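Local coordinates for racemase (Pseudovibrio sp. JE062, PDB 3MKC), which belongs to the enolase superfamily, with a mandelate racemase-like N-terminal domain joined to a barrel domain, at residues A[318-330]-A[365-377]. Residues are numbered along the deposited sequence; the frame is centred on the assembly and turned at random.
Sequences TGITSAAAIHYQF and GFAKPTAPGLGID
The side chain of His327 projects from helix 319-331 and puts its ring into the bend made by residues 369-374. With CG anti to its own carbonyl carbon (chi1 -76°), the side chain runs out between Pro369 and Leu374. Past CB and CG, His327 CD2 passes Leu374 CD2 at 4.0 Å, and His327 CE1 comes to 3.2 Å from Gly373 O. Pro369 covers one ring face: its CG makes a CH-pi contact 3.8 Å from the His327 ring centroid, 21° off the normal. ND1 accepts a hydrogen bond from the backbone N of Tyr127 in helix 126-129, which, with the waters at NE2, should fix the ring's rotation. NE2 meets two waters lying in the ring plane at its edge; one, weakly bonded to it, donates to the carbonyls of Ala371 and Gly373, the other to that of Leu374, so the imidazole reaches the type II' turn from Pro372 to Gly375 through two bridging waters.

The helix belongs to the barrel domain of the enolase superfamily, and the later segment first pairs as a short, weakly bonded antiparallel strand with strand 137-143, then runs back along the helix toward the N-terminal domain, where Asp377 OD1 hydrogen-bonds to Tyr43 OH.

At the strand end, Ile326 splits its branches: CD1 sits over the Phe366 ring, 3.8 Å from its centroid, and CG2 touches Pro369. Next to it the Phe330 ring has Lys368 CB over one face, while Phe366 O lies at the ring edge near its plane, 3.4 Å from Phe330 CZ. Toward the helix start, Ala323 CB packs on Ile376 CG2 at 3.8 Å, and the Ile376 side chain crosses that of Ile320 at about a right angle, its CD1 3.7 Å from Ile320 CA.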
ATOM      1  N   THR A 318       7.193  -5.711   0.701  1.00 17.67           N
ATOM      2  CA  THR A 318       7.911  -6.662  -0.145  1.00 17.22           C
ATOM      3  C   THR A 318       7.151  -6.998  -1.416  1.00 18.20           C
ATOM      4  O   THR A 318       6.179  -6.328  -1.766  1.00 17.23           O
ATOM      5  CB  THR A 318       8.213  -7.975   0.603  1.00 16.07           C
ATOM      6  OG1 THR A 318       7.021  -8.759   0.711  1.00 15.90           O
ATOM      7  CG2 THR A 318       8.752  -7.678   1.991  1.00 17.52           C
ATOM      8  N   GLY A 319       7.602  -8.042  -2.107  1.00 17.60           N
ATOM      9  CA  GLY A 319       6.952  -8.447  -3.338  1.00 17.28           C
ATOM     10  C   GLY A 319       5.541  -8.956  -3.116  1.00 16.96           C
ATOM     11  O   GLY A 319       4.746  -9.031  -4.051  1.00 17.10           O
ATOM     12  N   ILE A 320       5.222  -9.313  -1.875  1.00 16.06           N
ATOM     13  CA  ILE A 320       3.889  -9.814  -1.568  1.00 16.08           C
ATOM     14  C   ILE A 320       2.844  -8.712  -1.751  1.00 17.16           C
ATOM     15  O   ILE A 320       1.801  -8.922  -2.371  1.00 15.84           O
ATOM     16  CB  ILE A 320       3.818 -10.347  -0.126  1.00 16.94           C
ATOM     17  CG1 ILE A 320       4.823 -11.495   0.051  1.00 16.26           C
ATOM     18  CG2 ILE A 320       2.411 -10.834   0.179  1.00 16.44           C
ATOM     19  CD1 ILE A 320       4.813 -12.120   1.438  1.00 19.02           C
ATOM     20  N   THR A 321       3.130  -7.536  -1.208  1.00 17.16           N
ATOM     21  CA  THR A 321       2.207  -6.416  -1.331  1.00 18.29           C
ATOM     22  C   THR A 321       2.225  -5.851  -2.755  1.00 19.68           C
ATOM     23  O   THR A 321       1.189  -5.424  -3.270  1.00 20.07           O
ATOM     24  CB  THR A 321       2.543  -5.313  -0.306  1.00 18.15           C
ATOM     25  OG1 THR A 321       2.353  -5.832   1.017  1.00 18.19           O
ATOM     26  CG2 THR A 321       1.645  -4.093  -0.499  1.00 15.68           C
ATOM     27  N   SER A 322       3.389  -5.853  -3.401  1.00 20.45           N
ATOM     28  CA  SER A 322       3.463  -5.348  -4.771  1.00 20.27           C
ATOM     29  C   SER A 322       2.550  -6.170  -5.680  1.00 19.71           C
ATOM     30  O   SER A 322       1.944  -5.635  -6.609  1.00 19.03           O
ATOM     31  CB  SER A 322       4.900  -5.402  -5.299  1.00 23.67           C
ATOM     32  OG  SER A 322       5.684  -4.348  -4.763  1.00 28.52           O
ATOM     33  N   ALA A 323       2.447  -7.470  -5.411  1.00 17.27           N
ATOM     34  CA  ALA A 323       1.593  -8.334  -6.210  1.00 17.92           C
ATOM     35  C   ALA A 323       0.129  -7.968  -5.973  1.00 17.36           C
ATOM     36  O   ALA A 323      -0.660  -7.851  -6.920  1.00 18.28           O
ATOM     37  CB  ALA A 323       1.830  -9.796  -5.845  1.00 18.00           C
ATOM     38  N   ALA A 324      -0.233  -7.792  -4.707  1.00 15.97           N
ATOM     39  CA  ALA A 324      -1.603  -7.438  -4.363  1.00 16.05           C
ATOM     40  C   ALA A 324      -1.960  -6.107  -5.013  1.00 14.38           C
ATOM     41  O   ALA A 324      -3.084  -5.927  -5.486  1.00 17.21           O
ATOM     42  CB  ALA A 324      -1.768  -7.340  -2.842  1.00 14.93           C
ATOM     43  N   ALA A 325      -0.992  -5.196  -5.051  1.00 12.88           N
ATOM     44  CA  ALA A 325      -1.188  -3.864  -5.626  1.00 13.27           C
ATOM     45  C   ALA A 325      -1.560  -3.919  -7.107  1.00 13.41           C
ATOM     46  O   ALA A 325      -2.395  -3.147  -7.577  1.00 12.87           O
ATOM     47  CB  ALA A 325       0.073  -3.010  -5.430  1.00 13.10           C
ATOM     48  N   ILE A 326      -0.936  -4.824  -7.852  1.00 13.33           N
ATOM     49  CA  ILE A 326      -1.262  -4.933  -9.268  1.00 13.19           C
ATOM     50  C   ILE A 326      -2.677  -5.485  -9.428  1.00 12.53           C
ATOM     51  O   ILE A 326      -3.451  -5.017 -10.264  1.00 14.77           O
ATOM     52  CB  ILE A 326      -0.261  -5.857 -10.003  1.00 14.13           C
ATOM     53  CG1 ILE A 326       1.110  -5.182 -10.055  1.00 14.18           C
ATOM     54  CG2 ILE A 326      -0.762  -6.156 -11.417  1.00 13.81           C
ATOM     55  CD1 ILE A 326       2.210  -6.055 -10.641  1.00 16.71           C
ATOM     56  N   HIS A 327      -3.024  -6.483  -8.623  1.00 12.98           N
ATOM     57  CA  HIS A 327      -4.352  -7.068  -8.711  1.00 12.41           C
ATOM     58  C   HIS A 327      -5.371  -6.024  -8.296  1.00 12.12           C
ATOM     59  O   HIS A 327      -6.457  -5.940  -8.870  1.00 12.91           O
ATOM     60  CB  HIS A 327      -4.439  -8.312  -7.827  1.00 13.35           C
ATOM     61  CG  HIS A 327      -3.762  -9.508  -8.417  1.00 12.74           C
ATOM     62  ND1 HIS A 327      -4.446 -10.479  -9.115  1.00 13.63           N
ATOM     63  CD2 HIS A 327      -2.459  -9.881  -8.434  1.00 16.66           C
ATOM     64  CE1 HIS A 327      -3.594 -11.398  -9.536  1.00 16.16           C
ATOM     65  NE2 HIS A 327      -2.382 -11.058  -9.135  1.00 14.98           N
ATOM     66  N   TYR A 328      -5.004  -5.228  -7.298  1.00 10.83           N
ATOM     67  CA  TYR A 328      -5.865  -4.149  -6.817  1.00 11.08           C
ATOM     68  C   TYR A 328      -6.150  -3.143  -7.938  1.00 11.02           C
ATOM     69  O   TYR A 328      -7.306  -2.832  -8.238  1.00 11.56           O
ATOM     70  CB  TYR A 328      -5.191  -3.415  -5.650  1.00 12.02           C
ATOM     71  CG  TYR A 328      -5.854  -2.088  -5.338  1.00 10.87           C
ATOM     72  CD1 TYR A 328      -6.987  -2.026  -4.533  1.00 13.19           C
ATOM     73  CD2 TYR A 328      -5.408  -0.908  -5.943  1.00 12.93           C
ATOM     74  CE1 TYR A 328      -7.670  -0.823  -4.343  1.00 12.09           C
ATOM     75  CE2 TYR A 328      -6.083   0.296  -5.762  1.00 12.28           C
ATOM     76  CZ  TYR A 328      -7.216   0.331  -4.964  1.00 13.79           C
ATOM     77  OH  TYR A 328      -7.921   1.505  -4.814  1.00 12.12           O
ATOM     78  N   GLN A 329      -5.093  -2.647  -8.575  1.00 12.05           N
ATOM     79  CA  GLN A 329      -5.278  -1.651  -9.625  1.00 11.46           C
ATOM     80  C   GLN A 329      -6.116  -2.150 -10.792  1.00 11.73           C
ATOM     81  O   GLN A 329      -6.854  -1.382 -11.400  1.00 13.93           O
ATOM     82  CB  GLN A 329      -3.931  -1.136 -10.141  1.00 13.09           C
ATOM     83  CG  GLN A 329      -4.067   0.082 -11.057  1.00 14.38           C
ATOM     84  CD  GLN A 329      -4.481   1.344 -10.307  1.00 16.91           C
ATOM     85  OE1 GLN A 329      -4.897   1.289  -9.149  1.00 14.16           O
ATOM     86  NE2 GLN A 329      -4.377   2.489 -10.975  1.00 15.30           N
ATOM     87  N   PHE A 330      -6.013  -3.433 -11.113  1.00 12.23           N
ATOM     88  CA  PHE A 330      -6.800  -3.971 -12.215  1.00 12.70           C
ATOM     89  C   PHE A 330      -8.295  -4.070 -11.924  1.00 12.18           C
ATOM     90  O   PHE A 330      -9.121  -3.643 -12.732  1.00 12.93           O
ATOM     91  CB  PHE A 330      -6.282  -5.357 -12.611  1.00 12.18           C
ATOM     92  CG  PHE A 330      -5.238  -5.322 -13.690  1.00 16.00           C
ATOM     93  CD1 PHE A 330      -5.593  -5.014 -15.001  1.00 14.48           C
ATOM     94  CD2 PHE A 330      -3.900  -5.563 -13.392  1.00 14.90           C
ATOM     95  CE1 PHE A 330      -4.624  -4.943 -16.007  1.00 16.31           C
ATOM     96  CE2 PHE A 330      -2.926  -5.493 -14.389  1.00 16.51           C
ATOM     97  CZ  PHE A 330      -3.294  -5.180 -15.701  1.00 15.57           C
ATOM     98  N   GLY A 365       4.231  -0.113 -17.780  1.00 22.68           N
ATOM     99  CA  GLY A 365       2.959  -0.675 -17.365  1.00 19.68           C
ATOM    100  C   GLY A 365       2.964  -2.178 -17.174  1.00 20.74           C
ATOM    101  O   GLY A 365       3.837  -2.879 -17.694  1.00 20.35           O
ATOM    102  N   PHE A 366       1.980  -2.672 -16.430  1.00 19.17           N
ATOM    103  CA  PHE A 366       1.854  -4.099 -16.160  1.00 18.72           C
ATOM    104  C   PHE A 366       0.687  -4.718 -16.911  1.00 18.08           C
ATOM    105  O   PHE A 366      -0.357  -4.096 -17.074  1.00 17.86           O
ATOM    106  CB  PHE A 366       1.663  -4.344 -14.662  1.00 17.83           C
ATOM    107  CG  PHE A 366       2.859  -3.996 -13.835  1.00 18.45           C
ATOM    108  CD1 PHE A 366       4.085  -4.615 -14.069  1.00 19.73           C
ATOM    109  CD2 PHE A 366       2.771  -3.050 -12.823  1.00 21.02           C
ATOM    110  CE1 PHE A 366       5.205  -4.298 -13.312  1.00 19.01           C
ATOM    111  CE2 PHE A 366       3.888  -2.721 -12.053  1.00 21.82           C
ATOM    112  CZ  PHE A 366       5.110  -3.347 -12.299  1.00 21.53           C
ATOM    113  N   ALA A 367       0.877  -5.950 -17.370  1.00 18.73           N
ATOM    114  CA  ALA A 367      -0.166  -6.673 -18.081  1.00 18.91           C
ATOM    115  C   ALA A 367      -0.997  -7.400 -17.036  1.00 17.67           C
ATOM    116  O   ALA A 367      -0.601  -7.490 -15.876  1.00 16.99           O
ATOM    117  CB  ALA A 367       0.455  -7.685 -19.043  1.00 19.62           C
ATOM    118  N   LYS A 368      -2.145  -7.923 -17.446  1.00 18.72           N
ATOM    119  CA  LYS A 368      -3.012  -8.644 -16.519  1.00 19.09           C
ATOM    120  C   LYS A 368      -2.328  -9.882 -15.955  1.00 19.85           C
ATOM    121  O   LYS A 368      -1.714 -10.647 -16.693  1.00 18.56           O
ATOM    122  CB  LYS A 368      -4.308  -9.055 -17.223  1.00 21.66           C
ATOM    123  CG  LYS A 368      -5.100  -7.868 -17.755  1.00 24.97           C
ATOM    124  CD  LYS A 368      -6.532  -8.240 -18.104  1.00 26.98           C
ATOM    125  CE  LYS A 368      -6.613  -9.202 -19.259  1.00 28.22           C
ATOM    126  NZ  LYS A 368      -8.033  -9.388 -19.691  1.00 30.01           N
ATOM    127  N   PRO A 369      -2.401 -10.083 -14.629  1.00 20.15           N
ATOM    128  CA  PRO A 369      -1.766 -11.264 -14.038  1.00 19.97           C
ATOM    129  C   PRO A 369      -2.376 -12.525 -14.644  1.00 20.45           C
ATOM    130  O   PRO A 369      -3.565 -12.556 -14.945  1.00 20.99           O
ATOM    131  CB  PRO A 369      -2.085 -11.113 -12.555  1.00 20.12           C
ATOM    132  CG  PRO A 369      -2.059  -9.625 -12.373  1.00 20.57           C
ATOM    133  CD  PRO A 369      -2.845  -9.146 -13.581  1.00 20.77           C
ATOM    134  N   THR A 370      -1.563 -13.560 -14.832  1.00 22.36           N
ATOM    135  CA  THR A 370      -2.048 -14.802 -15.423  1.00 23.20           C
ATOM    136  C   THR A 370      -1.986 -16.004 -14.487  1.00 23.16           C
ATOM    137  O   THR A 370      -2.420 -17.102 -14.852  1.00 24.45           O
ATOM    138  CB  THR A 370      -1.251 -15.149 -16.688  1.00 24.16           C
ATOM    139  OG1 THR A 370       0.145 -15.169 -16.373  1.00 23.85           O
ATOM    140  CG2 THR A 370      -1.506 -14.120 -17.785  1.00 24.76           C
ATOM    141  N   ALA A 371      -1.450 -15.809 -13.288  1.00 21.99           N
ATOM    142  CA  ALA A 371      -1.344 -16.904 -12.335  1.00 21.52           C
ATOM    143  C   ALA A 371      -2.476 -16.875 -11.316  1.00 21.22           C
ATOM    144  O   ALA A 371      -3.080 -15.827 -11.075  1.00 20.92           O
ATOM    145  CB  ALA A 371       0.000 -16.842 -11.615  1.00 21.08           C
ATOM    146  N   PRO A 372      -2.791 -18.036 -10.721  1.00 19.55           N
ATOM    147  CA  PRO A 372      -3.857 -18.126  -9.719  1.00 20.23           C
ATOM    148  C   PRO A 372      -3.468 -17.297  -8.499  1.00 19.54           C
ATOM    149  O   PRO A 372      -2.283 -17.079  -8.248  1.00 18.08           O
ATOM    150  CB  PRO A 372      -3.905 -19.616  -9.398  1.00 20.50           C
ATOM    151  CG  PRO A 372      -3.484 -20.253 -10.694  1.00 19.87           C
ATOM    152  CD  PRO A 372      -2.320 -19.382 -11.103  1.00 20.22           C
ATOM    153  N   GLY A 373      -4.462 -16.847  -7.738  1.00 19.90           N
ATOM    154  CA  GLY A 373      -4.175 -16.051  -6.558  1.00 18.70           C
ATOM    155  C   GLY A 373      -3.336 -14.819  -6.841  1.00 17.78           C
ATOM    156  O   GLY A 373      -3.557 -14.118  -7.828  1.00 17.28           O
ATOM    157  N   LEU A 374      -2.366 -14.550  -5.971  1.00 17.74           N
ATOM    158  CA  LEU A 374      -1.503 -13.388  -6.135  1.00 17.91           C
ATOM    159  C   LEU A 374      -0.308 -13.658  -7.035  1.00 18.41           C
ATOM    160  O   LEU A 374       0.470 -12.753  -7.337  1.00 18.48           O
ATOM    161  CB  LEU A 374      -1.028 -12.890  -4.769  1.00 18.84           C
ATOM    162  CG  LEU A 374      -2.133 -12.261  -3.919  1.00 18.75           C
ATOM    163  CD1 LEU A 374      -1.579 -11.850  -2.566  1.00 20.06           C
ATOM    164  CD2 LEU A 374      -2.711 -11.053  -4.642  1.00 19.13           C
ATOM    165  N   GLY A 375      -0.162 -14.908  -7.458  1.00 19.91           N
ATOM    166  CA  GLY A 375       0.934 -15.262  -8.343  1.00 21.21           C
ATOM    167  C   GLY A 375       2.312 -15.082  -7.748  1.00 21.01           C
ATOM    168  O   GLY A 375       3.199 -14.500  -8.373  1.00 22.36           O
ATOM    169  N   ILE A 376       2.503 -15.582  -6.535  1.00 20.96           N
ATOM    170  CA  ILE A 376       3.797 -15.469  -5.885  1.00 21.42           C
ATOM    171  C   ILE A 376       4.066 -16.645  -4.969  1.00 20.67           C
ATOM    172  O   ILE A 376       3.149 -17.382  -4.587  1.00 21.16           O
ATOM    173  CB  ILE A 376       3.895 -14.197  -5.020  1.00 22.34           C
ATOM    174  CG1 ILE A 376       2.706 -14.142  -4.058  1.00 25.60           C
ATOM    175  CG2 ILE A 376       3.977 -12.962  -5.902  1.00 23.50           C
ATOM    176  CD1 ILE A 376       2.761 -12.964  -3.095  1.00 27.24           C
ATOM    177  N   ASP A 377       5.336 -16.813  -4.621  1.00 20.96           N
ATOM    178  CA  ASP A 377       5.732 -17.871  -3.712  1.00 23.05           C
ATOM    179  C   ASP A 377       6.994 -17.445  -2.979  1.00 22.30           C
ATOM    180  O   ASP A 377       7.779 -16.629  -3.477  1.00 21.61           O
ATOM    181  CB  ASP A 377       5.972 -19.178  -4.465  1.00 26.27           C
ATOM    182  CG  ASP A 377       5.707 -20.401  -3.602  1.00 30.44           C
ATOM    183  OD1 ASP A 377       5.422 -20.231  -2.395  1.00 29.85           O
ATOM    184  OD2 ASP A 377       5.782 -21.531  -4.130  1.00 32.02           O
TER
HETATM  185  O   HOH W   1      -1.604 -13.852 -10.226  1.00 21.43           O
HETATM  186  O   HOH W   2       0.458 -11.604  -9.798  1.00 33.05           O